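Local coordinates for zinc transport protein ZntB (Vibrio parahaemolyticus RIMD 2210633, PDB 3CK6) that probably carries zinc ions into the cell together with protons, its cytoplasmic domain forming a funnel-shaped homopentamer, at residues His27-Asn31 / His32-Cys36; Arg44-Leu47 / Glu48-Val52; Ile113-Arg116 / Ala117-Glu120. The protein carries 1 engineered substitution. All blocks are in the same frame, centred on the assembly; numbering follows the deposited sequence.

Contact 1: His27-Asn31 / His32-Cys36; sequences HIQPN and HWYHC
Tyr-34 points its ring back at the chain that leads into its own strand, and the phenol oxygen ends beside the backbone of Ile-28 and Gln-29. Gln-29 N donates to Tyr-34 OH at 2.9 Å, with an N-H...O angle of 140°. The amide nitrogen arrives at the edge of the ring, near its plane. A water also sits at that edge, in plane. It lies 2.5 Å from Tyr-34 OH and donates to His-27 O, at 2.8 Å. The hydroxyl thus has both a backbone and a water partner.

Ile-28 covers part of one face of the same ring. Its CB lies 3.8 Å from Tyr-34 CE2. CG2 is anti to the carbonyl carbon, while CG1 sits between the backbone N and the carbonyl carbon (chi1 76°). This puts CG2 above the ring plane, toward the rim. His-10 stacks on the Tyr-34 ring, and Trp-46 meets it at a steep angle.

The second pairing is Gln-29 with His-32. These side chains lie alongside each other and point the same way. Gln-29 CB stands over the centre of the imidazole, 3.7 Å from the ring centroid, a CH-pi contact. At the ring edge, His-32 ND1 makes a weak hydrogen bond to Pro-30 O, at 3.4 Å. A backbone bond closes the turn between these residues: His-32 N donates to Gln-29 O at 3.2 Å.

Asn-31 has a positive phi of 76°, as expected at the third position of a type II beta turn. The turn runs from Gln-29 to His-32 and feeds directly into strand 32-37, an inner strand of the mixed sheet in this CorA-family cytoplasmic domain.

Contact 2: Arg44-Leu47 / Glu48-Val52; sequences RGWL and EDNHV. Engineered in segment 44-47: Gly-45 (natural residue Ser).
Glu-48 and Arg-44 face each other one turn apart on helix 43-49, which ends just beyond them in a Schellman motif. His-51, with positive phi, is the C-prime residue. Val-52 N donates to Leu-47 O at 3.0 Å, and His-51 N donates to Glu-48 O at 2.8 Å. Upstream, the regular helical bonds run from Glu-48 N to Arg-44 O and from Asp-49 N to Gly-45 O. Gly-45 is an engineered residue; the natural one is serine.

The charged contact is a salt bridge. Arg-44 NH2 reaches Glu-48 OE1 at 3.1 Å, with the oxygen in the guanidinium plane, at its edge. The two flat groups are steeply turned, 72° apart. The arginine chain bends at chi3 (-69°), which swings its head toward the glutamate. Asp-58 is the stronger carboxylate partner of the same NH2.

Apolar contact is modest. The Leu-47 and Val-52 side chains lie side by side, pointing the same way, with Leu-47 CD2 4.2 Å from Val-52 CG2. Val-57 of helix 54-60 touches both side chains.

The polar grip centres on Asn-50. Its OD1 accepts from Ile-28 N, and its ND2 also bonds Glu-26 O, which Trp-46 NE1 shares. ND2 stands over one face of the Trp-46 indole. Asn-50 N and ND2 each donate to Trp-46 O at 3.0 Å, from opposite faces of its carbonyl plane.

Contact 3: Ile113-Arg116 / Ala117-Glu120; sequences IPSR and AIME
Ser-115 caps the first turn of helix 116-126. Its OG accepts from Ile-118 N at 3.2 Å, and the bond is fairly straight, at 166°. This is the N-cap bond. Ser-115 O takes the next amide, Met-119 N, at 3.1 Å. Glu-120 N then bonds Arg-116 O in the same helical pattern.

Arg-116 folds back over this turn. Its chain bends at chi2 and again at chi3 (-70°), which carries the guanidinium across Met-119 and Glu-120. Selenium of the selenomethionine at 119 lies at the edge of that group, 3.2 Å from Arg-116 NH2. Arg-116 NH1 forms a long salt bridge to Glu-120 OE2, at 3.4 Å. The carboxylate stands nearly upright to the guanidinium, with the planes 83° apart. OE2 also lies beside the aliphatic part of the arginine, 3.3 Å from Arg-116 CG.

Further out, Lys-148 of helix 134-161 is the stronger partner of Glu-120 OE2. Leu-145 of that helix touches Ser-115 and Ala-117.

The serine oxygen takes the Ile-118 amide in place of a helical carbonyl; Pro-114 O, four residues back, accepts from Asn-87 ND2 instead. Two cationic side chains share Glu-120, which would probably favour its ionised form.

In the fold
Following the chain from the N terminus, contact 1 closes the turn that enters strand 32-37. Contact 2 then ends helix 43-49, the next element, and contact 3 starts helix 116-126 after strand 106-111. The three lie in series, so none nests in or crosses another. Contacts 1 and 2 touch where the 27-31 loop meets the helix end, and there Ile-28 CG2 packs against Trp-46 CZ2 at 3.3 Å. Contact 3 meets contact 1 through Ile-118, which packs on Trp-33 and His-35. Contacts 2 and 3 stay apart, with nearest atoms about 14 Å away. Strand 32-37 is thus one of the places where both helices meet the sheet.

Contact 1: His27-Asn31 / His32-Cys36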
loop_
_atom_site.group_PDB
_atom_site.type_symbol
_atom_site.label_atom_id
_atom_site.label_comp_id
_atom_site.label_asym_id
_atom_site.label_seq_id
_atom_site.Cartn_x
_atom_site.Cartn_y
_atom_site.Cartn_z
ATOM N N HIS E 27 37.306 9.462 -28.407
ATOM C CA HIS E 27 36.266 10.364 -27.945
ATOM C C HIS E 27 34.910 9.787 -28.372
ATOM O O HIS E 27 34.749 9.360 -29.515
ATOM C CB HIS E 27 36.499 11.749 -28.568
ATOM C CG HIS E 27 35.656 12.840 -27.981
ATOM N ND1 HIS E 27 34.277 12.807 -27.990
ATOM C CD2 HIS E 27 36.000 14.017 -27.401
ATOM C CE1 HIS E 27 33.808 13.908 -27.429
ATOM N NE2 HIS E 27 34.832 14.655 -27.055
ATOM N N ILE E 28 33.941 9.765 -27.456
ATOM C CA ILE E 28 32.607 9.267 -27.787
ATOM C C ILE E 28 31.868 10.190 -28.790
ATOM O O ILE E 28 32.120 11.410 -28.856
ATOM C CB ILE E 28 31.737 8.949 -26.529
ATOM C CG1 ILE E 28 31.204 10.222 -25.888
ATOM C CG2 ILE E 28 32.533 8.093 -25.503
ATOM C CD1 ILE E 28 30.024 9.979 -24.969
ATOM N N GLN E 29 30.982 9.588 -29.584
ATOM C CA GLN E 29 30.248 10.306 -30.618
ATOM C C GLN E 29 28.756 10.002 -30.525
ATOM O O GLN E 29 28.373 8.879 -30.188
ATOM C CB GLN E 29 30.758 9.931 -32.017
ATOM C CG GLN E 29 32.278 9.943 -32.205
ATOM C CD GLN E 29 32.898 11.330 -32.118
ATOM O OE1 GLN E 29 34.101 11.461 -31.885
ATOM N NE2 GLN E 29 32.088 12.363 -32.276
ATOM N N PRO E 30 27.914 11.003 -30.804
ATOM C CA PRO E 30 26.475 10.795 -30.788
ATOM C C PRO E 30 26.063 9.697 -31.774
ATOM O O PRO E 30 26.661 9.584 -32.844
ATOM C CB PRO E 30 25.917 12.165 -31.217
ATOM C CG PRO E 30 26.983 13.134 -30.844
ATOM C CD PRO E 30 28.256 12.405 -31.137
ATOM N N ASN E 31 25.074 8.885 -31.389
ATOM C CA ASN E 31 24.580 7.760 -32.197
ATOM C C ASN E 31 25.479 6.505 -32.220
ATOM O O ASN E 31 25.203 5.550 -32.932
ATOM C CB ASN E 31 24.163 8.205 -33.607
ATOM C CG ASN E 31 23.016 9.182 -33.569
ATOM O OD1 ASN E 31 23.139 10.317 -34.029
ATOM N ND2 ASN E 31 21.904 8.765 -32.952
ATOM N N HIS E 32 26.537 6.506 -31.414
ATOM C CA HIS E 32 27.390 5.332 -31.278
ATOM C C HIS E 32 27.015 4.556 -30.028
ATOM O O HIS E 32 26.549 5.132 -29.027
ATOM C CB HIS E 32 28.870 5.729 -31.196
ATOM C CG HIS E 32 29.469 6.203 -32.492
ATOM N ND1 HIS E 32 28.827 7.076 -33.348
ATOM C CD2 HIS E 32 30.672 5.948 -33.056
ATOM C CE1 HIS E 32 29.604 7.323 -34.387
ATOM N NE2 HIS E 32 30.726 6.639 -34.240
ATOM N N TRP E 33 27.241 3.239 -30.098
ATOM C CA TRP E 33 27.103 2.344 -28.959
ATOM C C TRP E 33 28.480 1.782 -28.599
ATOM O O TRP E 33 29.208 1.305 -29.469
ATOM C CB TRP E 33 26.135 1.207 -29.272
ATOM C CG TRP E 33 26.031 0.161 -28.194
ATOM C CD1 TRP E 33 26.008 0.366 -26.828
ATOM C CD2 TRP E 33 25.908 -1.255 -28.389
ATOM N NE1 TRP E 33 25.876 -0.846 -26.178
ATOM C CE2 TRP E 33 25.801 -1.847 -27.109
ATOM C CE3 TRP E 33 25.843 -2.081 -29.530
ATOM C CZ2 TRP E 33 25.676 -3.242 -26.926
ATOM C CZ3 TRP E 33 25.704 -3.480 -29.345
ATOM C CH2 TRP E 33 25.616 -4.034 -28.054
ATOM N N TYR E 34 28.831 1.892 -27.324
ATOM C CA TYR E 34 30.078 1.387 -26.778
ATOM C C TYR E 34 29.705 0.344 -25.722
ATOM O O TYR E 34 29.070 0.671 -24.717
ATOM C CB TYR E 34 30.879 2.523 -26.136
ATOM C CG TYR E 34 31.110 3.692 -27.077
ATOM C CD1 TYR E 34 32.265 3.757 -27.868
ATOM C CD2 TYR E 34 30.157 4.702 -27.219
ATOM C CE1 TYR E 34 32.473 4.806 -28.766
ATOM C CE2 TYR E 34 30.358 5.749 -28.121
ATOM C CZ TYR E 34 31.525 5.798 -28.875
ATOM O OH TYR E 34 31.704 6.837 -29.780
ATOM N N HIS E 35 30.075 -0.911 -25.952
ATOM C CA HIS E 35 29.839 -1.962 -24.968
ATOM C C HIS E 35 31.172 -2.250 -24.282
ATOM O O HIS E 35 32.161 -2.527 -24.973
ATOM C CB HIS E 35 29.321 -3.222 -25.665
ATOM C CG HIS E 35 28.819 -4.265 -24.725
ATOM N ND1 HIS E 35 27.888 -3.994 -23.750
ATOM C CD2 HIS E 35 29.091 -5.590 -24.637
ATOM C CE1 HIS E 35 27.624 -5.105 -23.082
ATOM N NE2 HIS E 35 28.338 -6.087 -23.602
ATOM N N CYS E 36 31.205 -2.159 -22.948
ATOM C CA CYS E 36 32.473 -2.156 -22.185
ATOM C C CYS E 36 32.529 -3.121 -20.993
ATOM O O CYS E 36 31.499 -3.484 -20.429
ATOM C CB CYS E 36 32.787 -0.759 -21.654
ATOM S SG CYS E 36 32.672 0.532 -22.914
HETATM O O HOH W 1 33.976 7.078 -30.908
#

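Contact 2: Arg44-Leu47 / Glu48-Val52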
loop_
_atom_site.group_PDB
_atom_site.type_symbol
_atom_site.label_atom_id
_atom_site.label_comp_id
_atom_site.label_asym_id
_atom_site.label_seq_id
_atom_site.Cartn_x
_atom_site.Cartn_y
_atom_site.Cartn_z
ATOM N N ARG E 44 37.303 3.762 -16.171
ATOM C CA ARG E 44 37.105 5.018 -15.459
ATOM C C ARG E 44 37.815 6.195 -16.140
ATOM O O ARG E 44 37.252 7.290 -16.245
ATOM C CB ARG E 44 37.571 4.921 -13.998
ATOM C CG ARG E 44 37.528 6.264 -13.275
ATOM C CD ARG E 44 37.955 6.132 -11.823
ATOM N NE ARG E 44 36.979 5.397 -11.025
ATOM C CZ ARG E 44 35.910 5.938 -10.441
ATOM N NH1 ARG E 44 35.104 5.165 -9.713
ATOM N NH2 ARG E 44 35.648 7.247 -10.584
ATOM N N GLY E 45 39.060 5.978 -16.569
ATOM C CA GLY E 45 39.850 7.040 -17.199
ATOM C C GLY E 45 39.199 7.521 -18.480
ATOM O O GLY E 45 39.083 8.736 -18.732
ATOM N N TRP E 46 38.770 6.560 -19.293
ATOM C CA TRP E 46 38.073 6.852 -20.535
ATOM C C TRP E 46 36.807 7.677 -20.301
ATOM O O TRP E 46 36.595 8.694 -20.966
ATOM C CB TRP E 46 37.744 5.547 -21.245
ATOM C CG TRP E 46 37.103 5.694 -22.565
ATOM C CD1 TRP E 46 37.677 6.151 -23.720
ATOM C CD2 TRP E 46 35.755 5.349 -22.892
ATOM N NE1 TRP E 46 36.754 6.125 -24.747
ATOM C CE2 TRP E 46 35.568 5.640 -24.264
ATOM C CE3 TRP E 46 34.681 4.831 -22.154
ATOM C CZ2 TRP E 46 34.362 5.404 -24.915
ATOM C CZ3 TRP E 46 33.473 4.607 -22.802
ATOM C CH2 TRP E 46 33.324 4.914 -24.175
ATOM N N LEU E 47 35.989 7.248 -19.341
ATOM C CA LEU E 47 34.729 7.946 -19.017
ATOM C C LEU E 47 34.971 9.392 -18.560
ATOM O O LEU E 47 34.305 10.330 -19.026
ATOM C CB LEU E 47 33.947 7.158 -17.953
ATOM C CG LEU E 47 33.312 5.845 -18.436
ATOM C CD1 LEU E 47 32.794 5.032 -17.280
ATOM C CD2 LEU E 47 32.187 6.098 -19.441
ATOM N N GLU E 48 35.948 9.566 -17.671
ATOM C CA GLU E 48 36.315 10.898 -17.188
ATOM C C GLU E 48 36.982 11.766 -18.259
ATOM O O GLU E 48 36.676 12.958 -18.363
ATOM C CB GLU E 48 37.145 10.814 -15.903
ATOM C CG GLU E 48 36.290 10.320 -14.733
ATOM C CD GLU E 48 37.073 10.087 -13.443
ATOM O OE1 GLU E 48 36.462 9.555 -12.489
ATOM O OE2 GLU E 48 38.273 10.418 -13.382
ATOM N N ASP E 49 37.853 11.169 -19.074
ATOM C CA ASP E 49 38.435 11.879 -20.220
ATOM C C ASP E 49 37.345 12.427 -21.144
ATOM O O ASP E 49 37.513 13.485 -21.756
ATOM C CB ASP E 49 39.366 10.956 -21.022
ATOM C CG ASP E 49 40.769 10.826 -20.410
ATOM O OD1 ASP E 49 41.145 11.573 -19.465
ATOM O OD2 ASP E 49 41.510 9.948 -20.896
ATOM N N ASN E 50 36.232 11.700 -21.210
ATOM C CA ASN E 50 35.072 12.045 -22.014
ATOM C C ASN E 50 34.064 12.889 -21.235
ATOM O O ASN E 50 32.911 13.073 -21.661
ATOM C CB ASN E 50 34.432 10.764 -22.575
ATOM C CG ASN E 50 35.073 10.327 -23.880
ATOM O OD1 ASN E 50 34.844 10.939 -24.917
ATOM N ND2 ASN E 50 35.883 9.270 -23.834
ATOM N N HIS E 51 34.513 13.380 -20.080
ATOM C CA HIS E 51 33.787 14.377 -19.269
ATOM C C HIS E 51 32.502 13.881 -18.614
ATOM O O HIS E 51 31.614 14.680 -18.305
ATOM C CB HIS E 51 33.542 15.676 -20.068
ATOM C CG HIS E 51 34.775 16.210 -20.712
ATOM N ND1 HIS E 51 35.880 16.595 -19.985
ATOM C CD2 HIS E 51 35.098 16.387 -22.015
ATOM C CE1 HIS E 51 36.826 17.006 -20.811
ATOM N NE2 HIS E 51 36.376 16.891 -22.048
ATOM N N VAL E 52 32.415 12.571 -18.373
ATOM C CA VAL E 52 31.350 12.055 -17.518
ATOM C C VAL E 52 31.731 12.468 -16.093
ATOM O O VAL E 52 32.869 12.241 -15.684
ATOM C CB VAL E 52 31.202 10.509 -17.596
ATOM C CG1 VAL E 52 30.031 10.032 -16.712
ATOM C CG2 VAL E 52 31.011 10.068 -19.059
#

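Contact 3: Ile113-Arg116 / Ala117-Glu120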
loop_
_atom_site.group_PDB
_atom_site.type_symbol
_atom_site.label_atom_id
_atom_site.label_comp_id
_atom_site.label_asym_id
_atom_site.label_seq_id
_atom_site.Cartn_x
_atom_site.Cartn_y
_atom_site.Cartn_z
ATOM N N ILE E 113 29.953 -9.753 -16.532
ATOM C CA ILE E 113 29.974 -11.077 -17.138
ATOM C C ILE E 113 28.950 -11.063 -18.261
ATOM O O ILE E 113 27.967 -10.360 -18.146
ATOM C CB ILE E 113 29.592 -12.142 -16.099
ATOM C CG1 ILE E 113 28.486 -11.590 -15.183
ATOM C CG2 ILE E 113 30.796 -12.483 -15.280
ATOM C CD1 ILE E 113 27.369 -12.547 -14.893
ATOM N N PRO E 114 29.205 -11.805 -19.354
ATOM C CA PRO E 114 28.354 -11.736 -20.545
ATOM C C PRO E 114 26.862 -12.006 -20.307
ATOM O O PRO E 114 26.497 -12.828 -19.471
ATOM C CB PRO E 114 28.967 -12.791 -21.464
ATOM C CG PRO E 114 30.412 -12.833 -21.052
ATOM C CD PRO E 114 30.346 -12.724 -19.562
ATOM N N SER E 115 26.038 -11.249 -21.033
ATOM C CA SER E 115 24.587 -11.416 -21.093
ATOM C C SER E 115 24.253 -12.041 -22.449
ATOM O O SER E 115 24.701 -11.545 -23.487
ATOM C CB SER E 115 23.929 -10.039 -20.932
ATOM O OG SER E 115 22.702 -9.904 -21.669
ATOM N N ARG E 116 23.471 -13.119 -22.439
ATOM C CA ARG E 116 23.058 -13.777 -23.670
ATOM C C ARG E 116 22.201 -12.822 -24.520
ATOM O O ARG E 116 22.338 -12.801 -25.727
ATOM C CB ARG E 116 22.323 -15.094 -23.388
ATOM C CG ARG E 116 21.764 -15.766 -24.638
ATOM C CD ARG E 116 22.630 -16.916 -25.157
ATOM N NE ARG E 116 23.911 -16.495 -25.741
ATOM C CZ ARG E 116 24.234 -16.596 -27.035
ATOM N NH1 ARG E 116 23.369 -17.089 -27.918
ATOM N NH2 ARG E 116 25.435 -16.199 -27.450
ATOM N N ALA E 117 21.361 -12.019 -23.870
ATOM C CA ALA E 117 20.533 -10.997 -24.561
ATOM C C ALA E 117 21.350 -10.030 -25.436
ATOM O O ALA E 117 21.005 -9.748 -26.594
ATOM C CB ALA E 117 19.744 -10.212 -23.535
ATOM N N ILE E 118 22.430 -9.501 -24.867
ATOM C CA ILE E 118 23.311 -8.606 -25.609
ATOM C C ILE E 118 24.166 -9.328 -26.681
ATOM O O ILE E 118 24.360 -8.792 -27.763
ATOM C CB ILE E 118 24.148 -7.712 -24.658
ATOM C CG1 ILE E 118 23.198 -6.756 -23.904
ATOM C CG2 ILE E 118 25.177 -6.887 -25.472
ATOM C CD1 ILE E 118 23.833 -6.001 -22.765
HETATM N N MSE E 119 24.637 -10.544 -26.393
HETATM C CA MSE E 119 25.264 -11.385 -27.424
HETATM C C MSE E 119 24.391 -11.554 -28.657
HETATM O O MSE E 119 24.881 -11.466 -29.781
HETATM C CB MSE E 119 25.595 -12.793 -26.888
HETATM C CG MSE E 119 26.548 -12.789 -25.743
HETATM SE SE MSE E 119 26.961 -14.580 -25.197
HETATM C CE MSE E 119 27.021 -14.256 -23.298
ATOM N N GLU E 120 23.102 -11.808 -28.444
ATOM C CA GLU E 120 22.161 -12.016 -29.559
ATOM C C GLU E 120 22.010 -10.740 -30.400
ATOM O O GLU E 120 21.967 -10.807 -31.628
ATOM C CB GLU E 120 20.834 -12.611 -29.060
ATOM C CG GLU E 120 21.059 -14.110 -28.674
ATOM C CD GLU E 120 19.906 -14.824 -27.954
ATOM O OE1 GLU E 120 18.780 -14.287 -27.830
ATOM O OE2 GLU E 120 20.154 -15.971 -27.502
#